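Agmatine ureohydrolase (Thermoplasma volcanium GSS1, PDB 3PZL) probably hydrolyses agmatine to putrescine and urea, as a two-manganese enzyme of the arginase family. Local coordinates at residues D27-G41 with L79-E91. Sequence-based numbering, arbitrary orientation.
Sequences DAVNGYEEAKYVVFG and LLASGMADLGDME
Gly-83 O takes two donors, Lys-36 N and Tyr-37 N (2.9 Å from the latter), and opens the backbone hydrogen bonds of a parallel strand pair; Ala-85 N to Tyr-37 O, Val-39 N to Ala-85 O and Leu-87 N to Val-39 O continue them. The case illustrates how such a pair absorbs a beta bulge. Strand 84-90 takes an extra residue between the Val-39/Asp-86 and Gly-41/Asp-89 pairs, Gly-41 N reaching Gly-88 O at 2.8 Å, while Asp-86 OD1 accepts from Gly-88 N (3.2 Å) in an Asx turn, met from above the carboxylate plane. Arg-62 forms salt bridges with Asp-86 and Asp-89, and Asp-86 OD2 also accepts from Ile-25 N.

At the other edge of strand 84-90, Met-84 O accepts from Asn-30 N (3.0 Å) and, weakly, from Asn-30 ND2. A water joins Met-84 N (2.7 Å) to the carbonyls of Asp-27 and Leu-79. Ser-82 O lies at the Tyr-37 ring edge, 3.3 Å from CD2.

Apolar contacts gather on one face, where Ala-85 CB meets Ala-35 CB at 3.5 Å and Leu-87 CD1 lies against Val-38 CG1. The other is mixed: selenomethionine Met-84 bends at its last torsion (chi3 -99°), setting its methyl against Asp-27 CB.

Strand 37-42 sits between 84-90 and 116-121 in the parallel sheet of the arginase fold, away from the manganese site. Helix 281-303 packs on Tyr-37 and Met-84; Asp-89 and Met-90 extend the sheet antiparallel into a second subunit.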
loop_
_atom_site.group_PDB
_atom_site.type_symbol
_atom_site.label_atom_id
_atom_site.label_comp_id
_atom_site.label_asym_id
_atom_site.label_seq_id
_atom_site.Cartn_x
_atom_site.Cartn_y
_atom_site.Cartn_z
ATOM N N ASP B 27 22.152 18.197 7.038
ATOM C CA ASP B 27 23.520 18.694 7.031
ATOM C C ASP B 27 23.605 20.062 6.398
ATOM O O ASP B 27 24.622 20.747 6.520
ATOM C CB ASP B 27 24.494 17.677 6.403
ATOM C CG ASP B 27 24.536 16.316 7.179
ATOM O OD1 ASP B 27 24.241 16.299 8.405
ATOM O OD2 ASP B 27 24.859 15.262 6.567
ATOM N N ALA B 28 22.536 20.484 5.738
ATOM C CA ALA B 28 22.508 21.823 5.141
ATOM C C ALA B 28 22.434 22.888 6.232
ATOM O O ALA B 28 21.380 23.498 6.458
ATOM C CB ALA B 28 21.363 21.960 4.196
ATOM N N VAL B 29 23.572 23.103 6.893
ATOM C CA VAL B 29 23.656 23.943 8.079
ATOM C C VAL B 29 23.910 25.435 7.785
ATOM O O VAL B 29 23.533 26.291 8.567
ATOM C CB VAL B 29 24.691 23.365 9.075
ATOM C CG1 VAL B 29 25.035 24.378 10.164
ATOM C CG2 VAL B 29 24.097 22.149 9.729
ATOM N N ASN B 30 24.525 25.747 6.655
ATOM C CA ASN B 30 24.936 27.116 6.388
ATOM C C ASN B 30 23.884 27.908 5.649
ATOM O O ASN B 30 23.030 27.333 4.980
ATOM C CB ASN B 30 26.228 27.123 5.605
ATOM C CG ASN B 30 27.149 26.031 6.034
ATOM O OD1 ASN B 30 27.777 26.095 7.083
ATOM N ND2 ASN B 30 27.211 25.001 5.235
ATOM N N GLY B 31 23.933 29.232 5.787
ATOM C CA GLY B 31 23.143 30.122 4.935
ATOM C C GLY B 31 23.770 30.164 3.550
ATOM O O GLY B 31 24.897 29.664 3.355
ATOM N N TYR B 32 23.053 30.756 2.594
ATOM C CA TYR B 32 23.506 30.788 1.216
ATOM C C TYR B 32 24.904 31.369 1.049
ATOM O O TYR B 32 25.761 30.772 0.401
ATOM C CB TYR B 32 22.544 31.575 0.342
ATOM C CG TYR B 32 23.034 31.748 -1.095
ATOM C CD1 TYR B 32 23.086 30.657 -1.976
ATOM C CD2 TYR B 32 23.451 32.992 -1.566
ATOM C CE1 TYR B 32 23.523 30.812 -3.284
ATOM C CE2 TYR B 32 23.892 33.154 -2.873
ATOM C CZ TYR B 32 23.927 32.064 -3.727
ATOM O OH TYR B 32 24.365 32.212 -5.025
ATOM N N GLU B 33 25.122 32.530 1.642
ATOM C CA GLU B 33 26.375 33.263 1.499
ATOM C C GLU B 33 27.622 32.462 1.881
ATOM O O GLU B 33 28.645 32.539 1.204
ATOM C CB GLU B 33 26.295 34.544 2.307
ATOM C CG GLU B 33 24.868 35.098 2.349
ATOM C CD GLU B 33 24.854 36.498 2.885
ATOM O OE1 GLU B 33 25.361 36.713 4.025
ATOM O OE2 GLU B 33 24.354 37.395 2.154
ATOM N N GLU B 34 27.520 31.684 2.952
ATOM C CA GLU B 34 28.608 30.860 3.426
ATOM C C GLU B 34 28.557 29.444 2.844
ATOM O O GLU B 34 29.264 28.559 3.318
ATOM C CB GLU B 34 28.531 30.754 4.944
ATOM C CG GLU B 34 28.261 32.065 5.675
ATOM C CD GLU B 34 28.482 31.931 7.186
ATOM O OE1 GLU B 34 28.260 30.798 7.704
ATOM O OE2 GLU B 34 28.885 32.949 7.846
ATOM N N ALA B 35 27.741 29.205 1.822
ATOM C CA ALA B 35 27.608 27.843 1.307
ATOM C C ALA B 35 28.382 27.589 0.023
ATOM O O ALA B 35 28.433 28.467 -0.848
ATOM C CB ALA B 35 26.154 27.527 1.101
ATOM N N LYS B 36 28.969 26.393 -0.098
ATOM C CA LYS B 36 29.642 25.966 -1.347
ATOM C C LYS B 36 28.636 25.236 -2.193
ATOM O O LYS B 36 28.595 25.386 -3.423
ATOM C CB LYS B 36 30.827 25.011 -1.108
ATOM C CG LYS B 36 31.991 25.524 -0.228
ATOM C CD LYS B 36 33.164 24.561 -0.301
ATOM C CE LYS B 36 34.103 24.663 0.909
ATOM N NZ LYS B 36 35.056 23.485 0.926
ATOM N N TYR B 37 27.830 24.426 -1.515
ATOM C CA TYR B 37 26.800 23.612 -2.171
ATOM C C TYR B 37 25.390 24.085 -1.775
ATOM O O TYR B 37 25.027 24.135 -0.604
ATOM C CB TYR B 37 26.991 22.122 -1.849
ATOM C CG TYR B 37 28.344 21.564 -2.214
ATOM C CD1 TYR B 37 28.607 21.128 -3.516
ATOM C CD2 TYR B 37 29.353 21.453 -1.266
ATOM C CE1 TYR B 37 29.846 20.594 -3.859
ATOM C CE2 TYR B 37 30.597 20.922 -1.599
ATOM C CZ TYR B 37 30.831 20.497 -2.896
ATOM O OH TYR B 37 32.053 19.974 -3.266
ATOM N N VAL B 38 24.605 24.444 -2.771
ATOM C CA VAL B 38 23.318 25.003 -2.516
ATOM C C VAL B 38 22.253 24.087 -3.106
ATOM O O VAL B 38 22.107 23.951 -4.331
ATOM C CB VAL B 38 23.238 26.406 -3.101
ATOM C CG1 VAL B 38 21.911 27.034 -2.769
ATOM C CG2 VAL B 38 24.355 27.237 -2.547
ATOM N N VAL B 39 21.527 23.449 -2.199
ATOM C CA VAL B 39 20.515 22.457 -2.522
ATOM C C VAL B 39 19.176 23.151 -2.522
ATOM O O VAL B 39 18.862 23.903 -1.592
ATOM C CB VAL B 39 20.491 21.343 -1.460
ATOM C CG1 VAL B 39 19.215 20.542 -1.543
ATOM C CG2 VAL B 39 21.713 20.465 -1.598
ATOM N N PHE B 40 18.393 22.905 -3.569
ATOM C CA PHE B 40 17.083 23.504 -3.691
ATOM C C PHE B 40 16.120 22.626 -4.474
ATOM O O PHE B 40 16.510 21.909 -5.385
ATOM C CB PHE B 40 17.166 24.923 -4.294
ATOM C CG PHE B 40 17.753 24.973 -5.676
ATOM C CD1 PHE B 40 19.113 25.152 -5.862
ATOM C CD2 PHE B 40 16.934 24.843 -6.793
ATOM C CE1 PHE B 40 19.647 25.186 -7.143
ATOM C CE2 PHE B 40 17.462 24.889 -8.058
ATOM C CZ PHE B 40 18.814 25.061 -8.238
ATOM N N GLY B 41 14.853 22.700 -4.092
ATOM C CA GLY B 41 13.832 21.911 -4.716
ATOM C C GLY B 41 12.975 22.692 -5.669
ATOM O O GLY B 41 12.704 23.875 -5.469
ATOM N N LEU B 79 30.164 15.738 6.012
ATOM C CA LEU B 79 29.285 16.613 5.254
ATOM C C LEU B 79 28.856 17.853 6.021
ATOM O O LEU B 79 28.560 18.877 5.424
ATOM C CB LEU B 79 28.089 15.820 4.769
ATOM C CG LEU B 79 28.492 14.761 3.749
ATOM C CD1 LEU B 79 27.355 13.798 3.577
ATOM C CD2 LEU B 79 28.848 15.388 2.409
ATOM N N LEU B 80 28.857 17.745 7.350
ATOM C CA LEU B 80 28.531 18.838 8.238
ATOM C C LEU B 80 29.521 19.975 8.087
ATOM O O LEU B 80 29.188 21.142 8.322
ATOM C CB LEU B 80 28.535 18.345 9.683
ATOM C CG LEU B 80 27.160 18.036 10.260
ATOM C CD1 LEU B 80 27.253 17.710 11.739
ATOM C CD2 LEU B 80 26.223 19.232 10.007
ATOM N N ALA B 81 30.741 19.631 7.696
ATOM C CA ALA B 81 31.768 20.621 7.482
ATOM C C ALA B 81 32.075 20.791 5.982
ATOM O O ALA B 81 33.167 21.219 5.599
ATOM C CB ALA B 81 33.008 20.246 8.270
ATOM N N SER B 82 31.106 20.472 5.135
ATOM C CA SER B 82 31.269 20.687 3.702
ATOM C C SER B 82 30.495 21.871 3.080
ATOM O O SER B 82 30.355 21.952 1.879
ATOM C CB SER B 82 30.936 19.396 2.973
ATOM O OG SER B 82 31.770 18.363 3.454
ATOM N N GLY B 83 30.004 22.798 3.894
ATOM C CA GLY B 83 29.408 24.012 3.357
ATOM C C GLY B 83 28.154 23.768 2.531
ATOM O O GLY B 83 28.072 24.187 1.386
HETATM N N MSE B 84 27.173 23.089 3.117
HETATM C CA MSE B 84 25.901 22.827 2.478
HETATM C C MSE B 84 24.851 23.774 3.015
HETATM O O MSE B 84 24.826 24.075 4.218
HETATM C CB MSE B 84 25.440 21.429 2.824
HETATM C CG MSE B 84 25.952 20.321 1.954
HETATM SE SE MSE B 84 24.868 18.705 2.367
HETATM C CE MSE B 84 26.124 17.845 3.558
ATOM N N ALA B 85 23.962 24.193 2.120
ATOM C CA ALA B 85 22.790 24.986 2.454
ATOM C C ALA B 85 21.557 24.401 1.766
ATOM O O ALA B 85 21.681 23.773 0.717
ATOM C CB ALA B 85 22.997 26.433 2.014
ATOM N N ASP B 86 20.377 24.604 2.341
ATOM C CA ASP B 86 19.147 24.142 1.725
ATOM C C ASP B 86 18.208 25.323 1.665
ATOM O O ASP B 86 17.718 25.770 2.689
ATOM C CB ASP B 86 18.506 23.010 2.550
ATOM C CG ASP B 86 17.373 22.253 1.808
ATOM O OD1 ASP B 86 16.948 22.645 0.696
ATOM O OD2 ASP B 86 16.902 21.229 2.353
ATOM N N LEU B 87 17.931 25.822 0.472
ATOM C CA LEU B 87 16.995 26.948 0.337
ATOM C C LEU B 87 15.512 26.595 0.551
ATOM O O LEU B 87 14.716 27.498 0.820
ATOM C CB LEU B 87 17.174 27.654 -1.009
ATOM C CG LEU B 87 18.599 28.073 -1.329
ATOM C CD1 LEU B 87 18.617 28.771 -2.664
ATOM C CD2 LEU B 87 19.176 28.956 -0.242
ATOM N N GLY B 88 15.163 25.306 0.445
ATOM C CA GLY B 88 13.776 24.876 0.405
ATOM C C GLY B 88 13.223 24.711 -1.012
ATOM O O GLY B 88 13.922 24.313 -1.935
ATOM N N ASP B 89 11.943 24.988 -1.177
ATOM C CA ASP B 89 11.224 24.695 -2.413
ATOM C C ASP B 89 10.632 25.938 -3.037
ATOM O O ASP B 89 10.373 26.930 -2.351
ATOM C CB ASP B 89 10.085 23.717 -2.133
ATOM C CG ASP B 89 10.542 22.243 -2.104
ATOM O OD1 ASP B 89 11.768 21.940 -2.024
ATOM O OD2 ASP B 89 9.646 21.378 -2.161
HETATM N N MSE B 90 10.424 25.877 -4.344
HETATM C CA MSE B 90 9.868 26.981 -5.092
HETATM C C MSE B 90 8.379 26.746 -5.100
HETATM O O MSE B 90 7.957 25.611 -4.974
HETATM C CB MSE B 90 10.450 26.957 -6.504
HETATM C CG MSE B 90 9.749 27.806 -7.531
HETATM SE SE MSE B 90 10.338 27.329 -9.356
HETATM C CE MSE B 90 9.005 28.358 -10.392
ATOM N N GLU B 91 7.579 27.809 -5.240
ATOM C CA GLU B 91 6.113 27.693 -5.425
ATOM C C GLU B 91 5.806 26.691 -6.522
ATOM O O GLU B 91 6.589 26.493 -7.459
ATOM C CB GLU B 91 5.459 29.026 -5.846
ATOM C CG GLU B 91 5.472 30.173 -4.828
ATOM C CD GLU B 91 5.581 31.551 -5.543
ATOM O OE1 GLU B 91 5.068 31.654 -6.689
ATOM O OE2 GLU B 91 6.177 32.522 -4.976
HETATM O O HOH W 1 27.412 21.236 5.127
#